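Local structure of homoserine kinase (Cytophaga hutchinsonii, 4P52) at residues Asp25-Phe30 against Asn133-Asn138; Ala33-Val38 against Phe47-Pro52; Met140-Leu145 against Pro167-Gly172; Lys207-Ile212 against Pro255-Leu260. The protein probably catalyses the ATP-dependent phosphorylation of L-homoserine to O-phosphohomoserine, as a member of the GHMP kinase family. One frame throughout, in Å; residues are numbered along the deposited sequence.

How the contacts relate
Contact 2 is the buried one of the four, its centre about 5 Å from that of the chain, and is held mainly by backbone bonds between strands. Contact 1 uses the same strand 26-36 nearer its start, but there a helix end packs on the strand near the surface by apolar touches alone. Contact 3, partly buried, adds one tyrosine hydroxyl bond to a leucine-valine centre. It meets contact 1 through N133, which bonds to M140 O, and contact 2 through G172 O and A48 N. Contact 4 joins two helix ends on the other side of the chain's centre from contacts 1 and 3; its polar link is an arginine grip, and R257 packs near N37 of contact 2.

Contact 1: Asp25-Phe30 against Asn133-Asn138; sequences DSIKVF and NQLLGN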
loop_
_atom_site.group_PDB
_atom_site.type_symbol
_atom_site.label_atom_id
_atom_site.label_comp_id
_atom_site.label_asym_id
_atom_site.label_seq_id
_atom_site.Cartn_x
_atom_site.Cartn_y
_atom_site.Cartn_z
ATOM N N ASP A 25 10.650 20.196 39.388
ATOM C CA ASP A 25 11.518 19.026 39.546
ATOM C C ASP A 25 10.754 17.710 39.315
ATOM O O ASP A 25 11.234 16.617 39.623
ATOM C CB ASP A 25 12.216 19.035 40.914
ATOM C CG ASP A 25 11.232 19.089 42.086
ATOM O OD1 ASP A 25 10.004 18.899 41.882
ATOM O OD2 ASP A 25 11.695 19.335 43.233
ATOM N N SER A 26 9.551 17.834 38.787
ATOM C CA SER A 26 8.769 16.691 38.434
ATOM C C SER A 26 7.926 16.993 37.195
ATOM O O SER A 26 7.692 18.145 36.845
ATOM C CB SER A 26 7.896 16.261 39.619
ATOM O OG SER A 26 6.742 17.077 39.746
ATOM N N ILE A 27 7.445 15.959 36.534
ATOM C CA ILE A 27 6.600 16.174 35.378
ATOM C C ILE A 27 5.626 15.015 35.262
ATOM O O ILE A 27 5.946 13.907 35.637
ATOM C CB ILE A 27 7.466 16.307 34.112
ATOM C CG1 ILE A 27 6.636 16.784 32.925
ATOM C CG2 ILE A 27 8.173 15.000 33.828
ATOM C CD1 ILE A 27 7.450 17.202 31.713
ATOM N N LYS A 28 4.438 15.279 34.738
ATOM C CA LYS A 28 3.486 14.226 34.494
ATOM C C LYS A 28 3.101 14.230 33.011
ATOM O O LYS A 28 2.709 15.271 32.466
ATOM C CB LYS A 28 2.276 14.442 35.390
ATOM C CG LYS A 28 1.437 13.203 35.564
ATOM C CD LYS A 28 0.384 13.354 36.649
ATOM C CE LYS A 28 -0.293 12.004 36.850
ATOM N NZ LYS A 28 -1.570 12.136 37.600
ATOM N N VAL A 29 3.234 13.089 32.342
ATOM C CA VAL A 29 2.872 13.014 30.935
ATOM C C VAL A 29 1.797 11.975 30.703
ATOM O O VAL A 29 1.789 10.900 31.325
ATOM C CB VAL A 29 4.072 12.690 30.034
ATOM C CG1 VAL A 29 3.603 12.508 28.598
ATOM C CG2 VAL A 29 5.115 13.801 30.089
ATOM N N PHE A 30 0.900 12.278 29.785
ATOM C CA PHE A 30 -0.100 11.327 29.378
ATOM C C PHE A 30 0.213 10.887 27.951
ATOM O O PHE A 30 0.577 11.699 27.121
ATOM C CB PHE A 30 -1.481 11.972 29.472
ATOM C CG PHE A 30 -2.542 11.270 28.688
ATOM C CD1 PHE A 30 -2.687 11.499 27.306
ATOM C CD2 PHE A 30 -3.413 10.378 29.320
ATOM C CE1 PHE A 30 -3.679 10.853 26.563
ATOM C CE2 PHE A 30 -4.414 9.734 28.590
ATOM C CZ PHE A 30 -4.552 9.981 27.207
ATOM N N ASN A 133 12.621 13.484 28.662
ATOM C CA ASN A 133 13.179 14.434 27.723
ATOM C C ASN A 133 12.745 15.870 28.021
ATOM O O ASN A 133 13.551 16.798 28.019
ATOM C CB ASN A 133 12.821 14.032 26.291
ATOM C CG ASN A 133 13.549 14.869 25.258
ATOM O OD1 ASN A 133 14.791 14.964 25.268
ATOM N ND2 ASN A 133 12.784 15.467 24.342
ATOM N N GLN A 134 11.469 16.060 28.307
ATOM C CA GLN A 134 11.035 17.389 28.615
ATOM C C GLN A 134 11.566 17.839 29.972
ATOM O O GLN A 134 12.097 18.930 30.090
ATOM C CB GLN A 134 9.528 17.543 28.513
ATOM C CG GLN A 134 9.142 19.012 28.675
ATOM C CD GLN A 134 7.796 19.360 28.076
ATOM O OE1 GLN A 134 7.432 18.840 27.015
ATOM N NE2 GLN A 134 7.041 20.246 28.751
ATOM N N LEU A 135 11.464 16.985 30.981
ATOM C CA LEU A 135 11.943 17.303 32.327
ATOM C C LEU A 135 13.418 17.735 32.387
ATOM O O LEU A 135 13.768 18.614 33.163
ATOM C CB LEU A 135 11.711 16.120 33.271
ATOM C CG LEU A 135 12.124 16.294 34.742
ATOM C CD1 LEU A 135 11.170 17.198 35.506
ATOM C CD2 LEU A 135 12.163 14.931 35.395
ATOM N N LEU A 136 14.278 17.123 31.584
ATOM C CA LEU A 136 15.695 17.481 31.607
ATOM C C LEU A 136 16.028 18.555 30.591
ATOM O O LEU A 136 17.176 18.697 30.196
ATOM C CB LEU A 136 16.567 16.241 31.360
ATOM C CG LEU A 136 16.513 15.130 32.411
ATOM C CD1 LEU A 136 17.573 14.096 32.110
ATOM C CD2 LEU A 136 16.734 15.669 33.823
ATOM N N GLY A 137 15.028 19.300 30.136
ATOM C CA GLY A 137 15.264 20.451 29.259
ATOM C C GLY A 137 15.335 20.197 27.769
ATOM O O GLY A 137 16.050 20.892 27.079
ATOM N N ASN A 138 14.604 19.207 27.260
ATOM C CA ASN A 138 14.480 18.986 25.799
ATOM C C ASN A 138 15.784 18.855 25.029
ATOM O O ASN A 138 15.970 19.489 24.003
ATOM C CB ASN A 138 13.580 20.050 25.166
ATOM C CG ASN A 138 12.146 19.957 25.672
ATOM O OD1 ASN A 138 11.340 19.197 25.135
ATOM N ND2 ASN A 138 11.839 20.690 26.746
#
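The flat groups that L135 meets are two peptide planes at the start of the strand. Its CD1 lies over one face of the D25-S26 peptide, 3.7 Å from S26 N, and also over a face of the S26-I27 peptide, 3.7 Å from S26 C. This methyl therefore fits into the angle between two successive planes, which are turned against each other by the strand's pleat. The edges of the same peptides serve the sheet: D25 and I27 pair through their backbones with L60 and L58 of strand 52-61. Beside the L135 methyl, I27 points at the helix and takes up most of the remaining contact. Its CG2 branch rests 3.8 Å from L135 CB, the two side chains running antiparallel alongside one another. The other branch continues past them: with CG1 anti to the backbone N (chi1 -170°) and the chain extended beyond it, I27 CD1 reaches across the root of Q134, 3.8 Å from Q134 CB. This is helix-on-sheet packing in the N-terminal domain of a GHMP kinase, the last turn of helix 120-135 lying against the start of strand 26-36. A131, one turn back in that helix, and V330 also touch I27, while L60 touches L135. Immediately beyond the contact the helix stops in a Schellman motif. G137, at positive phi, is the C-prime residue; N138 N bonds to N133 O at 2.7 Å and G137 N to Q134 O at 3.0 Å. No hydrogen bond crosses between strand and helix end, and on the strand's other side the ammonium group of K28 forms a salt bridge with E55.

Contact 2: Ala33-Val38 against Phe47-Pro52; sequences ATVANV and FAVDNP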
loop_
_atom_site.group_PDB
_atom_site.type_symbol
_atom_site.label_atom_id
_atom_site.label_comp_id
_atom_site.label_asym_id
_atom_site.label_seq_id
_atom_site.Cartn_x
_atom_site.Cartn_y
_atom_site.Cartn_z
ATOM N N ALA A 33 -3.663 5.721 23.928
ATOM C CA ALA A 33 -3.935 4.459 23.227
ATOM C C ALA A 33 -3.772 4.635 21.699
ATOM O O ALA A 33 -3.979 5.731 21.145
ATOM C CB ALA A 33 -5.350 3.979 23.550
ATOM N N THR A 34 -3.384 3.560 21.031
ATOM C CA THR A 34 -3.236 3.579 19.591
ATOM C C THR A 34 -3.959 2.391 19.016
ATOM O O THR A 34 -4.071 1.362 19.675
ATOM C CB THR A 34 -1.762 3.470 19.169
ATOM O OG1 THR A 34 -1.136 2.440 19.930
ATOM C CG2 THR A 34 -1.023 4.775 19.393
ATOM N N VAL A 35 -4.449 2.528 17.795
ATOM C CA VAL A 35 -4.999 1.401 17.063
ATOM C C VAL A 35 -4.015 0.930 15.975
ATOM O O VAL A 35 -3.770 1.630 14.992
ATOM C CB VAL A 35 -6.346 1.764 16.414
ATOM C CG1 VAL A 35 -6.855 0.607 15.549
ATOM C CG2 VAL A 35 -7.356 2.135 17.487
ATOM N N ALA A 36 -3.461 -0.265 16.146
ATOM C CA ALA A 36 -2.561 -0.821 15.137
ATOM C C ALA A 36 -3.264 -1.776 14.144
ATOM O O ALA A 36 -4.407 -2.207 14.377
ATOM C CB ALA A 36 -1.367 -1.482 15.799
ATOM N N ASN A 37 -2.569 -2.063 13.030
ATOM C CA ASN A 37 -3.067 -2.877 11.923
ATOM C C ASN A 37 -4.129 -2.206 11.068
ATOM O O ASN A 37 -4.027 -2.203 9.830
ATOM C CB ASN A 37 -3.438 -4.270 12.401
ATOM C CG ASN A 37 -2.291 -4.909 13.182
ATOM O OD1 ASN A 37 -1.106 -4.647 12.902
ATOM N ND2 ASN A 37 -2.621 -5.699 14.181
ATOM N N VAL A 38 -5.117 -1.577 11.686
ATOM C CA VAL A 38 -6.093 -0.791 10.905
ATOM C C VAL A 38 -6.615 -1.626 9.713
ATOM O O VAL A 38 -6.494 -1.235 8.547
ATOM C CB VAL A 38 -5.509 0.576 10.438
ATOM C CG1 VAL A 38 -6.584 1.473 9.832
ATOM C CG2 VAL A 38 -4.800 1.301 11.584
ATOM N N PHE A 47 -2.710 4.381 14.325
ATOM C CA PHE A 47 -3.081 5.761 14.603
ATOM C C PHE A 47 -3.451 5.930 16.061
ATOM O O PHE A 47 -3.843 4.964 16.719
ATOM C CB PHE A 47 -4.205 6.227 13.667
ATOM C CG PHE A 47 -5.522 5.548 13.898
ATOM C CD1 PHE A 47 -6.388 5.999 14.902
ATOM C CD2 PHE A 47 -5.923 4.469 13.087
ATOM C CE1 PHE A 47 -7.619 5.398 15.101
ATOM C CE2 PHE A 47 -7.161 3.847 13.277
ATOM C CZ PHE A 47 -8.006 4.320 14.294
ATOM N N ALA A 48 -3.313 7.158 16.569
ATOM C CA ALA A 48 -3.546 7.435 17.993
ATOM C C ALA A 48 -4.959 7.897 18.210
ATOM O O ALA A 48 -5.560 8.539 17.348
ATOM C CB ALA A 48 -2.571 8.471 18.489
ATOM N N VAL A 49 -5.518 7.571 19.365
ATOM C CA VAL A 49 -6.835 8.101 19.676
ATOM C C VAL A 49 -6.728 8.975 20.899
ATOM O O VAL A 49 -5.642 9.086 21.441
ATOM C CB VAL A 49 -7.894 6.993 19.833
ATOM C CG1 VAL A 49 -8.187 6.389 18.469
ATOM C CG2 VAL A 49 -7.445 5.948 20.846
ATOM N N ASP A 50 -7.833 9.615 21.296
ATOM C CA ASP A 50 -7.828 10.548 22.437
ATOM C C ASP A 50 -7.762 9.811 23.773
ATOM O O ASP A 50 -7.095 10.292 24.694
ATOM C CB ASP A 50 -9.084 11.423 22.455
ATOM C CG ASP A 50 -9.143 12.439 21.308
ATOM O OD1 ASP A 50 -8.136 12.653 20.572
ATOM O OD2 ASP A 50 -10.242 13.043 21.148
ATOM N N ASN A 51 -8.469 8.669 23.868
ATOM C CA ASN A 51 -8.645 7.900 25.102
ATOM C C ASN A 51 -8.820 6.442 24.759
ATOM O O ASN A 51 -9.342 6.124 23.707
ATOM C CB ASN A 51 -9.907 8.323 25.839
ATOM C CG ASN A 51 -9.849 9.751 26.302
ATOM O OD1 ASN A 51 -9.202 10.054 27.321
ATOM N ND2 ASN A 51 -10.487 10.648 25.550
ATOM N N PRO A 52 -8.390 5.546 25.657
ATOM C CA PRO A 52 -7.726 5.938 26.892
ATOM C C PRO A 52 -6.206 6.114 26.685
ATOM O O PRO A 52 -5.774 6.459 25.577
ATOM C CB PRO A 52 -8.081 4.794 27.844
ATOM C CG PRO A 52 -8.203 3.598 26.959
ATOM C CD PRO A 52 -8.639 4.098 25.589
#
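Strands 33-36 and 47-49 run antiparallel at 143°, their axes 4.6 Å apart, and form the arms of a beta hairpin. V35 and F47 are a hydrogen-bonded pair, V35 N to F47 O at 2.7 Å and F47 N to V35 O at 3.0 Å; T34 and A48 are the non-hydrogen-bonded pair next to it. A33 extends the ladder through its carbonyl, which takes V49 N. Its own N-H turns to P52 O, beyond the corner at D50 and N51 where the chain leaves the hairpin, and a cis peptide bond precedes P52. A33 CB touches both V49 CG2 and P52 CD, 3.9 Å from each. T34 and A48 face helix 162-170, where T34 OG1 bonds to N164 ND2. V35 and F47 occupy the opposite face, toward strand 194-200, as close neighbours with a shared direction. F47 CG stands between the backbone N and carbonyl carbon (chi1 68°), which lays the ring alongside the neighbouring strand with one face against V35 CB. A CH-pi contact results: V35 CB is 4.0 Å from the ring centroid of F47, offset toward the rim, while V38 CG2 comes obliquely to within 3.7 Å of F47 CD2.

Contact 3: Met140-Leu145 against Pro167-Gly172; sequences MEVKDL and PCLYGG
L169 reaches from the last turn of its helix toward V142 and L145. Its CD1 comes within 4.0 Å of V142 CG1, where the two side chains overlap from opposing directions. The second methyl, L169 CD2, turns toward the backbone of the facing loop and meets both residues, lying 4.1 Å from L145 CB and 3.8 Å from V142 O. CG of L169 is anti to the backbone N (chi1 174°), which carries the fork out from the helix and across to the loop. V126 of helix 120-135 and L146 of helix 146-157 also touch L169. The contact thus joins the link between those two helices to the C-terminal turn of helix 162-170, all within the GHMP kinase N-terminal domain. That helix ends at Y170; G171, with positive phi, follows, and G172 carries the chain on toward strand 173-178 while pairing with A48 through its backbone. Outward from the leucine, the Y170 ring meets K143 CA, which approaches obliquely to 3.6 Å from Y170 CE1. V142 O sits at the ring's edge, 3.9 Å from Y170 CE1, and is already engaged within the loop as acceptor for L145 N at 2.9 Å. At the outer margin the phenol hydroxyl closes the contact: Y170 OH donates to K143 O at 2.7 Å. The bond lies in the carbonyl plane, on a lone pair of the oxygen, with an angle of 126° at that oxygen, and K143 O also lies in the plane of the tyrosine ring.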
loop_
_atom_site.group_PDB
_atom_site.type_symbol
_atom_site.label_atom_id
_atom_site.label_comp_id
_atom_site.label_asym_id
_atom_site.label_seq_id
_atom_site.Cartn_x
_atom_site.Cartn_y
_atom_site.Cartn_z
HETATM N N MSE A 140 16.806 16.418 23.298
HETATM C CA MSE A 140 16.637 15.688 22.049
HETATM C C MSE A 140 15.348 16.092 21.396
HETATM O O MSE A 140 14.383 16.498 22.061
HETATM C CB MSE A 140 16.544 14.220 22.378
HETATM C CG MSE A 140 17.830 13.675 22.956
HETATM SE SE MSE A 140 17.882 11.769 22.468
HETATM C CE MSE A 140 19.292 11.984 21.085
ATOM N N GLU A 141 15.321 15.993 20.073
ATOM C CA GLU A 141 14.096 16.208 19.318
ATOM C C GLU A 141 13.135 15.055 19.527
ATOM O O GLU A 141 13.553 13.901 19.585
ATOM C CB GLU A 141 14.414 16.340 17.841
ATOM C CG GLU A 141 14.832 17.735 17.432
ATOM C CD GLU A 141 15.324 17.759 16.003
ATOM O OE1 GLU A 141 16.209 16.938 15.660
ATOM O OE2 GLU A 141 14.817 18.590 15.219
ATOM N N VAL A 142 11.850 15.375 19.629
ATOM C CA VAL A 142 10.796 14.368 19.828
ATOM C C VAL A 142 10.935 13.226 18.818
ATOM O O VAL A 142 10.913 12.044 19.197
ATOM C CB VAL A 142 9.379 15.001 19.843
ATOM C CG1 VAL A 142 8.295 13.932 19.826
ATOM C CG2 VAL A 142 9.217 15.918 21.063
ATOM N N LYS A 143 11.119 13.592 17.550
ATOM C CA LYS A 143 11.488 12.656 16.498
ATOM C C LYS A 143 12.444 11.567 17.007
ATOM O O LYS A 143 12.195 10.375 16.812
ATOM C CB LYS A 143 12.130 13.419 15.319
ATOM C CG LYS A 143 12.880 12.538 14.322
ATOM C CD LYS A 143 13.737 13.336 13.333
ATOM C CE LYS A 143 14.777 12.409 12.688
ATOM N NZ LYS A 143 15.166 12.748 11.288
ATOM N N ASP A 144 13.530 11.984 17.661
ATOM C CA ASP A 144 14.624 11.085 17.984
ATOM C C ASP A 144 14.394 10.237 19.215
ATOM O O ASP A 144 15.249 9.418 19.553
ATOM C CB ASP A 144 15.928 11.860 18.107
ATOM C CG ASP A 144 16.420 12.372 16.757
ATOM O OD1 ASP A 144 16.662 11.526 15.859
ATOM O OD2 ASP A 144 16.536 13.615 16.593
ATOM N N LEU A 145 13.246 10.412 19.879
ATOM C CA LEU A 145 12.927 9.580 21.033
ATOM C C LEU A 145 12.453 8.189 20.654
ATOM O O LEU A 145 12.517 7.264 21.491
ATOM C CB LEU A 145 11.905 10.238 21.939
ATOM C CG LEU A 145 12.245 11.655 22.398
ATOM C CD1 LEU A 145 11.102 12.193 23.244
ATOM C CD2 LEU A 145 13.584 11.707 23.135
ATOM N N PRO A 167 2.877 6.215 16.310
ATOM C CA PRO A 167 1.707 7.112 16.403
ATOM C C PRO A 167 1.443 7.591 17.841
ATOM O O PRO A 167 0.887 8.697 18.062
ATOM C CB PRO A 167 0.535 6.255 15.895
ATOM C CG PRO A 167 0.981 4.844 16.082
ATOM C CD PRO A 167 2.488 4.842 15.928
ATOM N N CYS A 168 1.838 6.772 18.807
ATOM C CA CYS A 168 1.693 7.148 20.175
ATOM C C CYS A 168 2.578 8.370 20.468
ATOM O O CYS A 168 2.122 9.362 21.038
ATOM C CB CYS A 168 2.056 5.989 21.097
ATOM S SG CYS A 168 1.819 6.484 22.811
ATOM N N LEU A 169 3.834 8.281 20.067
ATOM C CA LEU A 169 4.796 9.331 20.301
ATOM C C LEU A 169 4.587 10.544 19.405
ATOM O O LEU A 169 4.768 11.662 19.848
ATOM C CB LEU A 169 6.223 8.791 20.122
ATOM C CG LEU A 169 7.384 9.782 20.185
ATOM C CD1 LEU A 169 7.561 10.450 21.559
ATOM C CD2 LEU A 169 8.657 9.065 19.750
ATOM N N TYR A 170 4.226 10.324 18.150
ATOM C CA TYR A 170 4.196 11.402 17.181
ATOM C C TYR A 170 2.828 11.968 17.024
ATOM O O TYR A 170 2.679 13.039 16.464
ATOM C CB TYR A 170 4.650 10.925 15.811
ATOM C CG TYR A 170 6.093 10.525 15.745
ATOM C CD1 TYR A 170 7.057 11.162 16.507
ATOM C CD2 TYR A 170 6.505 9.509 14.895
ATOM C CE1 TYR A 170 8.392 10.779 16.444
ATOM C CE2 TYR A 170 7.834 9.128 14.818
ATOM C CZ TYR A 170 8.771 9.774 15.587
ATOM O OH TYR A 170 10.087 9.390 15.481
ATOM N N GLY A 171 1.817 11.241 17.486
ATOM C CA GLY A 171 0.437 11.594 17.160
ATOM C C GLY A 171 0.092 11.262 15.722
ATOM O O GLY A 171 0.967 11.032 14.888
ATOM N N GLY A 172 -1.202 11.196 15.448
ATOM C CA GLY A 172 -1.678 11.103 14.089
ATOM C C GLY A 172 -1.736 9.696 13.560
ATOM O O GLY A 172 -1.820 8.717 14.329
#

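Contact 4: Lys207-Ile212 against Pro255-Leu260; sequences KDARNI and PARSVL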
loop_
_atom_site.group_PDB
_atom_site.type_symbol
_atom_site.label_atom_id
_atom_site.label_comp_id
_atom_site.label_asym_id
_atom_site.label_seq_id
_atom_site.Cartn_x
_atom_site.Cartn_y
_atom_site.Cartn_z
ATOM N N LYS A 207 0.068 -13.583 23.275
ATOM C CA LYS A 207 0.746 -14.840 22.980
ATOM C C LYS A 207 -0.038 -15.730 21.991
ATOM O O LYS A 207 0.532 -16.226 21.011
ATOM C CB LYS A 207 1.018 -15.588 24.297
ATOM C CG LYS A 207 1.909 -16.811 24.166
ATOM C CD LYS A 207 1.749 -17.742 25.364
ATOM C CE LYS A 207 2.641 -18.974 25.240
ATOM N NZ LYS A 207 2.210 -19.904 24.153
ATOM N N ASP A 208 -1.335 -15.929 22.254
ATOM C CA ASP A 208 -2.176 -16.819 21.436
ATOM C C ASP A 208 -2.605 -16.148 20.145
ATOM O O ASP A 208 -2.809 -16.825 19.136
ATOM C CB ASP A 208 -3.398 -17.276 22.225
ATOM C CG ASP A 208 -3.019 -17.971 23.519
ATOM O OD1 ASP A 208 -2.028 -18.770 23.500
ATOM O OD2 ASP A 208 -3.708 -17.711 24.543
ATOM N N ALA A 209 -2.721 -14.816 20.184
ATOM C CA ALA A 209 -2.956 -14.000 18.987
ATOM C C ALA A 209 -1.773 -13.945 18.004
ATOM O O ALA A 209 -1.990 -13.614 16.844
ATOM C CB ALA A 209 -3.418 -12.589 19.366
ATOM N N ARG A 210 -0.547 -14.240 18.468
ATOM C CA ARG A 210 0.651 -14.325 17.607
ATOM C C ARG A 210 0.793 -15.696 16.999
ATOM O O ARG A 210 0.930 -15.829 15.772
ATOM C CB ARG A 210 1.943 -14.007 18.364
ATOM C CG ARG A 210 2.287 -12.523 18.491
ATOM C CD ARG A 210 3.706 -12.312 19.023
ATOM N NE ARG A 210 4.145 -13.404 19.910
ATOM C CZ ARG A 210 4.039 -13.406 21.242
ATOM N NH1 ARG A 210 3.511 -12.368 21.883
ATOM N NH2 ARG A 210 4.465 -14.456 21.941
ATOM N N ASN A 211 0.764 -16.703 17.868
ATOM C CA ASN A 211 0.852 -18.111 17.484
ATOM C C ASN A 211 -0.178 -18.571 16.490
ATOM O O ASN A 211 0.057 -19.508 15.723
ATOM C CB ASN A 211 0.758 -19.018 18.714
ATOM C CG ASN A 211 1.962 -18.888 19.619
ATOM O OD1 ASN A 211 1.843 -18.491 20.779
ATOM N ND2 ASN A 211 3.142 -19.196 19.080
ATOM N N ILE A 212 -1.327 -17.928 16.491
ATOM C CA ILE A 212 -2.399 -18.409 15.645
ATOM C C ILE A 212 -2.287 -17.906 14.189
ATOM O O ILE A 212 -2.908 -18.463 13.307
ATOM C CB ILE A 212 -3.752 -18.092 16.272
ATOM C CG1 ILE A 212 -4.829 -19.007 15.712
ATOM C CG2 ILE A 212 -4.057 -16.620 16.092
ATOM C CD1 ILE A 212 -6.181 -18.823 16.365
ATOM N N PRO A 255 -9.397 -13.158 9.859
ATOM C CA PRO A 255 -10.014 -14.499 9.881
ATOM C C PRO A 255 -9.284 -15.502 10.801
ATOM O O PRO A 255 -9.934 -16.355 11.387
ATOM C CB PRO A 255 -9.937 -14.977 8.421
ATOM C CG PRO A 255 -9.482 -13.811 7.609
ATOM C CD PRO A 255 -8.879 -12.792 8.521
ATOM N N ALA A 256 -7.963 -15.388 10.941
ATOM C CA ALA A 256 -7.218 -16.231 11.878
ATOM C C ALA A 256 -7.458 -15.872 13.352
ATOM O O ALA A 256 -7.669 -16.768 14.165
ATOM C CB ALA A 256 -5.725 -16.238 11.548
ATOM N N ARG A 257 -7.439 -14.582 13.694
ATOM C CA ARG A 257 -7.575 -14.143 15.084
ATOM C C ARG A 257 -8.995 -14.039 15.622
ATOM O O ARG A 257 -9.225 -14.111 16.821
ATOM C CB ARG A 257 -6.947 -12.789 15.257
ATOM C CG ARG A 257 -5.460 -12.865 15.349
ATOM C CD ARG A 257 -4.894 -11.482 15.543
ATOM N NE ARG A 257 -3.491 -11.611 15.891
ATOM C CZ ARG A 257 -2.611 -10.632 15.824
ATOM N NH1 ARG A 257 -2.968 -9.417 15.404
ATOM N NH2 ARG A 257 -1.371 -10.887 16.172
ATOM N N SER A 258 -9.954 -13.863 14.741
ATOM C CA SER A 258 -11.295 -13.561 15.190
ATOM C C SER A 258 -11.901 -14.719 16.010
ATOM O O SER A 258 -12.776 -14.469 16.826
ATOM C CB SER A 258 -12.182 -13.213 13.999
ATOM O OG SER A 258 -12.512 -14.409 13.321
ATOM N N VAL A 259 -11.450 -15.958 15.801
ATOM C CA VAL A 259 -11.889 -17.061 16.638
ATOM C C VAL A 259 -11.567 -16.865 18.120
ATOM O O VAL A 259 -12.262 -17.444 18.975
ATOM C CB VAL A 259 -11.321 -18.437 16.205
ATOM C CG1 VAL A 259 -11.792 -18.792 14.803
ATOM C CG2 VAL A 259 -9.794 -18.493 16.318
ATOM N N LEU A 260 -10.516 -16.079 18.418
ATOM C CA LEU A 260 -10.125 -15.794 19.785
ATOM C C LEU A 260 -11.002 -14.740 20.438
ATOM O O LEU A 260 -10.977 -14.595 21.658
ATOM C CB LEU A 260 -8.683 -15.310 19.827
ATOM C CG LEU A 260 -7.630 -16.328 19.371
ATOM C CD1 LEU A 260 -6.244 -15.693 19.335
ATOM C CD2 LEU A 260 -7.640 -17.608 20.211
#
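R257 and A209 form the tightly held part of this contact between two helix ends. The guanidinium group approaches side-on and gives two N-H groups to a single oxygen, R257 NE to A209 O at 2.7 Å and R257 NH2 to A209 O at 2.9 Å. The NE bond is the straighter, 154° at the hydrogen against 139°. A209 O lies almost exactly in the guanidinium plane, whereas both donors come from one face of the carbonyl plane, NH2 from well above it. An extended chain from CG to NE carries the group from helix 253-257 to A209 O. Beside the arginine chain, where I212 CG2 lies 4.1 Å from R257 CG, I212 and L260 reach toward each other tip to tip, with I212 CG2 at 4.0 Å from L260 CD1. The same leucine methyl lies 3.7 Å from A209 CA and 3.6 Å from D208 O. I212 CD1 lies against A256 O, at 3.4 Å, and V259 CG2, at 3.6 Å; V259 is exposed but keeps this touch. Farther out the contact slackens: the D208 side chain stays at the margin, and the CB of R210 points away, its side chain poorly ordered. In the fold, helix 206-211 here meets helix 253-257 and the helical turn after it in the C-terminal part of the kinase. N37, F42, L213 and S284 also touch R257, placing its side chain among several loops. Two donors on one oxygen near the C-terminal end of helix 206-211 fix the plane of the guanidinium group, and its positive charge there is consistent with a favourable interaction with the helix dipole.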